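Local coordinates for protein orotidine-5-phosphate decarboxylase/orotate phosphoribosyltransferase, putative (Ompdcase-oprtase, putative) (Leishmania infantum, PDB 3QW3) that probably catalyses, through this decarboxylase domain of a bifunctional UMP synthase, the decarboxylation of orotidine 5'-phosphate to UMP, the last step of de novo UMP synthesis, at residues L20-K25 with A53-F58; A46-N51 with A75-V80. All blocks are in the same frame, centred on the assembly; numbering follows the deposited sequence.

How the contacts relate
Both contacts sit within the first three strands of the TIM barrel of the decarboxylase domain, with centres about 16 Å apart. Along the chain their segments alternate: 20-25, 46-51, 53-58, 75-80. Strand 47-50 of contact 2 leads straight into helix 52-56 of contact 1, so a single run of chain serves both. Contact 2 lies deeper, where the parallel barrel is closed between strand 47-50 and the strand beginning at V80; contact 1 joins the loops that follow strands 16-20 and 47-50. They also touch directly: the backbone of L20 probably hydrogen-bonds to K49 and N51, which joins the barrel wall to the loops at the C-terminal ends of the strands.

Contact 1 of 2, residues L20-K25 with A53-F58; sequences LDPRAK and AFFEFF
At the C-terminal mouth of the TIM barrel, the loop leaving strand 16-20 lies against the short helix 52-56 that follows the next strand, and three phenylalanines, F54, F55 and F58, make the contact. The ring edge of F54 meets the D21-P22 peptide: CD2 comes 3.5 Å from the C of D21, with D21 O and P22 N in the ring plane. P22 O, one peptide further on, approaches the same CD2 obliquely at 3.3 Å. The CG of F54 is anti to the carbonyl carbon (chi1 -81°), which turns the ring toward this loop. The proline ring spans two aromatics. P22 CD rests 4.0 Å from CD2 of F54, while P22 CG lies 4.0 Å from CZ of F55, whose side chain it crosses at about a right angle. F55 also packs on A65, L66 and V69 of helix 60-72. Farther along, the rim of F58 faces backbone carbonyls: A24 O lies in the ring plane, 3.1 Å from CZ, and K25 O is 3.4 Å from CE1. Next to F58, F57 meets H102 of the second subunit edge to face. No hydrogen bond crosses between the segments; D21 OD2 instead bonds to S228. Cohesion therefore comes from apolar packing, probably helped by weakly positive ring edges turned to carbonyl oxygens, F58 to A24 O and K25 O, F54 to D21 O.

Contact 2 of 2, residues A46-N51 with A75-V80; sequences AAYKPN and AGIPVV. With SO4 (sulfate ion), chain D.
Y48 and V79 form a single parallel beta bridge, and the tightest part of the contact surrounds it. The N-H of Y48 reaches P78 O at 3.1 Å in the carbonyl plane, and V80 N returns a 2.8 Å bond to Y48 O, with an N-H...O angle of 168°. Each of these two oxygens also receives a CA-H...O contact, Y48 O from V79 and P78 O from A47, while V80 O takes the CA-H of K49, whose CA lies 3.2 Å away. Side chains fill in beside the backbones: P50 CD packs 3.5 Å from V79 CG1, the two crossing at about a right angle, and the CG2 methyl of I77 comes obliquely to the Y48 ring, 3.8 Å from CD2. A chi1 of -51° sends that methyl toward both the ring and A47 CA. Toward A75 and G76 the segments part, and the chain there runs out to the protein surface. K49 leads away from the other segment: it starts out extended, then bends at chi3 and chi4, bringing NZ 2.8 Å from O2 of a sulfate, probably from the crystallisation liquor. NZ also makes a salt bridge to D82 of strand 80-85. Through the parallel bridge, strands 47-50 and 80-85 become neighbours, as in the closed eight-stranded TIM barrel of the OMP decarboxylase family.

Contact 1 of 2, residues L20-K25 with A53-F58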
loop_
_atom_site.group_PDB
_atom_site.type_symbol
_atom_site.label_atom_id
_atom_site.label_comp_id
_atom_site.label_asym_id
_atom_site.label_seq_id
_atom_site.Cartn_x
_atom_site.Cartn_y
_atom_site.Cartn_z
ATOM N N LEU A 20 6.761 15.139 7.318
ATOM C CA LEU A 20 8.004 14.773 7.972
ATOM C C LEU A 20 8.680 13.721 7.110
ATOM O O LEU A 20 8.370 12.528 7.197
ATOM C CB LEU A 20 7.773 14.300 9.409
ATOM C CG LEU A 20 7.151 15.371 10.322
ATOM C CD1 LEU A 20 6.792 14.776 11.672
ATOM C CD2 LEU A 20 8.073 16.581 10.477
ATOM N N ASP A 21 9.573 14.208 6.253
ATOM C CA ASP A 21 10.218 13.418 5.212
ATOM C C ASP A 21 11.733 13.597 5.347
ATOM O O ASP A 21 12.354 14.287 4.536
ATOM C CB ASP A 21 9.745 13.903 3.834
ATOM C CG ASP A 21 8.235 13.914 3.703
ATOM O OD1 ASP A 21 7.655 12.853 3.413
ATOM O OD2 ASP A 21 7.618 14.991 3.880
ATOM N N PRO A 22 12.332 12.977 6.379
ATOM C CA PRO A 22 13.728 13.268 6.720
ATOM C C PRO A 22 14.711 12.921 5.599
ATOM O O PRO A 22 14.578 11.870 4.967
ATOM C CB PRO A 22 13.981 12.397 7.955
ATOM C CG PRO A 22 12.948 11.320 7.894
ATOM C CD PRO A 22 11.747 11.957 7.269
ATOM N N ARG A 23 15.671 13.813 5.359
ATOM C CA ARG A 23 16.736 13.588 4.374
ATOM C C ARG A 23 17.991 12.995 5.019
ATOM O O ARG A 23 18.924 12.587 4.318
ATOM C CB ARG A 23 17.086 14.894 3.654
ATOM N N ALA A 24 17.999 12.949 6.349
ATOM C CA ALA A 24 19.143 12.459 7.130
ATOM C C ALA A 24 19.542 11.030 6.773
ATOM O O ALA A 24 18.704 10.233 6.347
ATOM C CB ALA A 24 18.849 12.564 8.606
ATOM N N LYS A 25 20.822 10.716 6.966
ATOM C CA LYS A 25 21.393 9.438 6.524
ATOM C C LYS A 25 21.413 8.329 7.583
ATOM O O LYS A 25 21.721 7.177 7.271
ATOM C CB LYS A 25 22.784 9.658 5.911
ATOM C CG LYS A 25 22.798 9.680 4.371
ATOM C CD LYS A 25 21.604 10.442 3.774
ATOM C CE LYS A 25 21.227 9.927 2.384
ATOM N NZ LYS A 25 20.868 8.478 2.374
ATOM N N ALA A 53 7.727 5.273 4.464
ATOM C CA ALA A 53 8.814 4.655 3.682
ATOM C C ALA A 53 10.193 5.120 4.144
ATOM O O ALA A 53 11.139 4.326 4.232
ATOM C CB ALA A 53 8.635 4.947 2.192
ATOM N N PHE A 54 10.308 6.410 4.437
ATOM C CA PHE A 54 11.585 6.984 4.844
ATOM C C PHE A 54 12.048 6.390 6.171
ATOM O O PHE A 54 13.244 6.183 6.382
ATOM C CB PHE A 54 11.482 8.511 4.931
ATOM C CG PHE A 54 11.598 9.219 3.598
ATOM C CD1 PHE A 54 11.357 8.558 2.395
ATOM C CD2 PHE A 54 11.941 10.566 3.554
ATOM C CE1 PHE A 54 11.462 9.230 1.169
ATOM C CE2 PHE A 54 12.042 11.248 2.339
ATOM C CZ PHE A 54 11.802 10.583 1.146
ATOM N N PHE A 55 11.103 6.091 7.058
ATOM C CA PHE A 55 11.457 5.473 8.331
ATOM C C PHE A 55 11.738 3.977 8.189
ATOM O O PHE A 55 12.663 3.460 8.812
ATOM C CB PHE A 55 10.404 5.767 9.398
ATOM C CG PHE A 55 10.442 7.184 9.888
ATOM C CD1 PHE A 55 11.304 7.547 10.924
ATOM C CD2 PHE A 55 9.642 8.158 9.305
ATOM C CE1 PHE A 55 11.350 8.872 11.383
ATOM C CE2 PHE A 55 9.685 9.486 9.752
ATOM C CZ PHE A 55 10.543 9.838 10.792
ATOM N N GLU A 56 10.958 3.298 7.347
ATOM C CA GLU A 56 11.203 1.888 7.039
ATOM C C GLU A 56 12.613 1.687 6.469
ATOM O O GLU A 56 13.252 0.663 6.728
ATOM C CB GLU A 56 10.153 1.348 6.056
ATOM C CG GLU A 56 10.354 -0.134 5.724
ATOM C CD GLU A 56 9.413 -0.653 4.654
ATOM O OE1 GLU A 56 9.865 -1.472 3.822
ATOM O OE2 GLU A 56 8.227 -0.259 4.645
ATOM N N PHE A 57 13.085 2.677 5.710
ATOM C CA PHE A 57 14.415 2.664 5.079
ATOM C C PHE A 57 15.539 2.372 6.078
ATOM O O PHE A 57 16.500 1.672 5.749
ATOM C CB PHE A 57 14.663 4.006 4.366
ATOM C CG PHE A 57 15.991 4.100 3.648
ATOM C CD1 PHE A 57 17.142 4.493 4.328
ATOM C CD2 PHE A 57 16.076 3.839 2.284
ATOM C CE1 PHE A 57 18.372 4.592 3.665
ATOM C CE2 PHE A 57 17.297 3.943 1.610
ATOM C CZ PHE A 57 18.445 4.318 2.305
ATOM N N PHE A 58 15.412 2.894 7.294
ATOM C CA PHE A 58 16.446 2.710 8.315
ATOM C C PHE A 58 16.397 1.363 9.035
ATOM O O PHE A 58 17.177 1.119 9.959
ATOM C CB PHE A 58 16.433 3.872 9.311
ATOM C CG PHE A 58 16.772 5.188 8.685
ATOM C CD1 PHE A 58 18.048 5.418 8.173
ATOM C CD2 PHE A 58 15.819 6.192 8.589
ATOM C CE1 PHE A 58 18.366 6.628 7.575
ATOM C CE2 PHE A 58 16.133 7.412 7.998
ATOM C CZ PHE A 58 17.411 7.626 7.491
#

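Contact 2 of 2, residues A46-N51 with A75-V80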
loop_
_atom_site.group_PDB
_atom_site.type_symbol
_atom_site.label_atom_id
_atom_site.label_comp_id
_atom_site.label_asym_id
_atom_site.label_seq_id
_atom_site.Cartn_x
_atom_site.Cartn_y
_atom_site.Cartn_z
ATOM N N ALA A 46 -1.605 22.188 11.578
ATOM C CA ALA A 46 -2.860 21.487 11.855
ATOM C C ALA A 46 -2.623 19.988 12.014
ATOM O O ALA A 46 -3.381 19.307 12.692
ATOM C CB ALA A 46 -3.864 21.735 10.752
ATOM N N ALA A 47 -1.576 19.487 11.365
ATOM C CA ALA A 47 -1.229 18.064 11.417
ATOM C C ALA A 47 0.223 17.873 11.025
ATOM O O ALA A 47 0.827 18.761 10.412
ATOM C CB ALA A 47 -2.134 17.254 10.477
ATOM N N TYR A 48 0.780 16.722 11.406
ATOM C CA TYR A 48 2.057 16.254 10.860
ATOM C C TYR A 48 1.847 14.965 10.078
ATOM O O TYR A 48 0.982 14.153 10.428
ATOM C CB TYR A 48 3.105 16.062 11.958
ATOM C CG TYR A 48 3.612 17.386 12.476
ATOM C CD1 TYR A 48 4.676 18.034 11.857
ATOM C CD2 TYR A 48 2.992 18.014 13.557
ATOM C CE1 TYR A 48 5.129 19.268 12.310
ATOM C CE2 TYR A 48 3.439 19.244 14.019
ATOM C CZ TYR A 48 4.505 19.864 13.391
ATOM O OH TYR A 48 4.946 21.090 13.844
ATOM N N LYS A 49 2.627 14.805 9.011
ATOM C CA LYS A 49 2.529 13.630 8.143
ATOM C C LYS A 49 3.894 12.939 7.966
ATOM O O LYS A 49 4.641 13.235 7.024
ATOM C CB LYS A 49 1.914 14.005 6.785
ATOM C CG LYS A 49 1.603 12.790 5.895
ATOM C CD LYS A 49 0.876 13.167 4.604
ATOM C CE LYS A 49 1.784 13.850 3.567
ATOM N NZ LYS A 49 2.868 13.010 3.009
ATOM N N PRO A 50 4.230 12.014 8.876
ATOM C CA PRO A 50 5.479 11.277 8.706
ATOM C C PRO A 50 5.427 10.305 7.528
ATOM O O PRO A 50 4.396 9.684 7.265
ATOM C CB PRO A 50 5.633 10.517 10.023
ATOM C CG PRO A 50 4.284 10.472 10.608
ATOM C CD PRO A 50 3.592 11.718 10.170
ATOM N N ASN A 51 6.557 10.216 6.840
ATOM C CA ASN A 51 6.749 9.374 5.668
ATOM C C ASN A 51 7.112 7.949 6.085
ATOM O O ASN A 51 8.247 7.689 6.494
ATOM C CB ASN A 51 7.875 9.992 4.822
ATOM C CG ASN A 51 7.971 9.393 3.427
ATOM O OD1 ASN A 51 8.092 10.119 2.433
ATOM N ND2 ASN A 51 7.933 8.076 3.345
ATOM N N ALA A 75 1.066 17.401 22.096
ATOM C CA ALA A 75 -0.294 16.967 22.370
ATOM C C ALA A 75 -1.260 17.956 21.717
ATOM O O ALA A 75 -1.034 19.174 21.740
ATOM C CB ALA A 75 -0.539 16.878 23.878
ATOM N N GLY A 76 -2.305 17.420 21.098
ATOM C CA GLY A 76 -3.316 18.236 20.439
ATOM C C GLY A 76 -3.165 18.344 18.929
ATOM O O GLY A 76 -4.090 18.775 18.248
ATOM N N ILE A 77 -2.003 17.962 18.402
ATOM C CA ILE A 77 -1.781 17.996 16.953
ATOM C C ILE A 77 -1.800 16.572 16.396
ATOM O O ILE A 77 -0.951 15.757 16.756
ATOM C CB ILE A 77 -0.473 18.718 16.562
ATOM C CG1 ILE A 77 -0.387 20.095 17.245
ATOM C CG2 ILE A 77 -0.391 18.866 15.029
ATOM C CD1 ILE A 77 0.970 20.819 17.063
ATOM N N PRO A 78 -2.772 16.276 15.515
ATOM C CA PRO A 78 -2.910 14.907 15.012
ATOM C C PRO A 78 -1.812 14.532 14.027
ATOM O O PRO A 78 -1.254 15.398 13.353
ATOM C CB PRO A 78 -4.273 14.922 14.329
ATOM C CG PRO A 78 -4.473 16.343 13.907
ATOM C CD PRO A 78 -3.790 17.181 14.952
ATOM N N VAL A 79 -1.510 13.238 13.974
ATOM C CA VAL A 79 -0.474 12.693 13.110
ATOM C C VAL A 79 -1.131 11.785 12.078
ATOM O O VAL A 79 -1.889 10.871 12.425
ATOM C CB VAL A 79 0.567 11.897 13.932
ATOM C CG1 VAL A 79 1.574 11.197 13.027
ATOM C CG2 VAL A 79 1.298 12.821 14.914
ATOM N N VAL A 80 -0.833 12.051 10.811
ATOM C CA VAL A 80 -1.275 11.207 9.714
ATOM C C VAL A 80 -0.085 10.366 9.252
ATOM O O VAL A 80 0.887 10.900 8.730
ATOM C CB VAL A 80 -1.792 12.053 8.525
ATOM C CG1 VAL A 80 -2.252 11.139 7.380
ATOM C CG2 VAL A 80 -2.922 12.989 8.975
HETATM S S SO4 D . 3.613 13.899 -0.596
HETATM O O1 SO4 D . 3.468 12.748 -1.483
HETATM O O2 SO4 D . 2.498 13.924 0.346
HETATM O O3 SO4 D . 4.874 13.799 0.135
HETATM O O4 SO4 D . 3.615 15.124 -1.393
#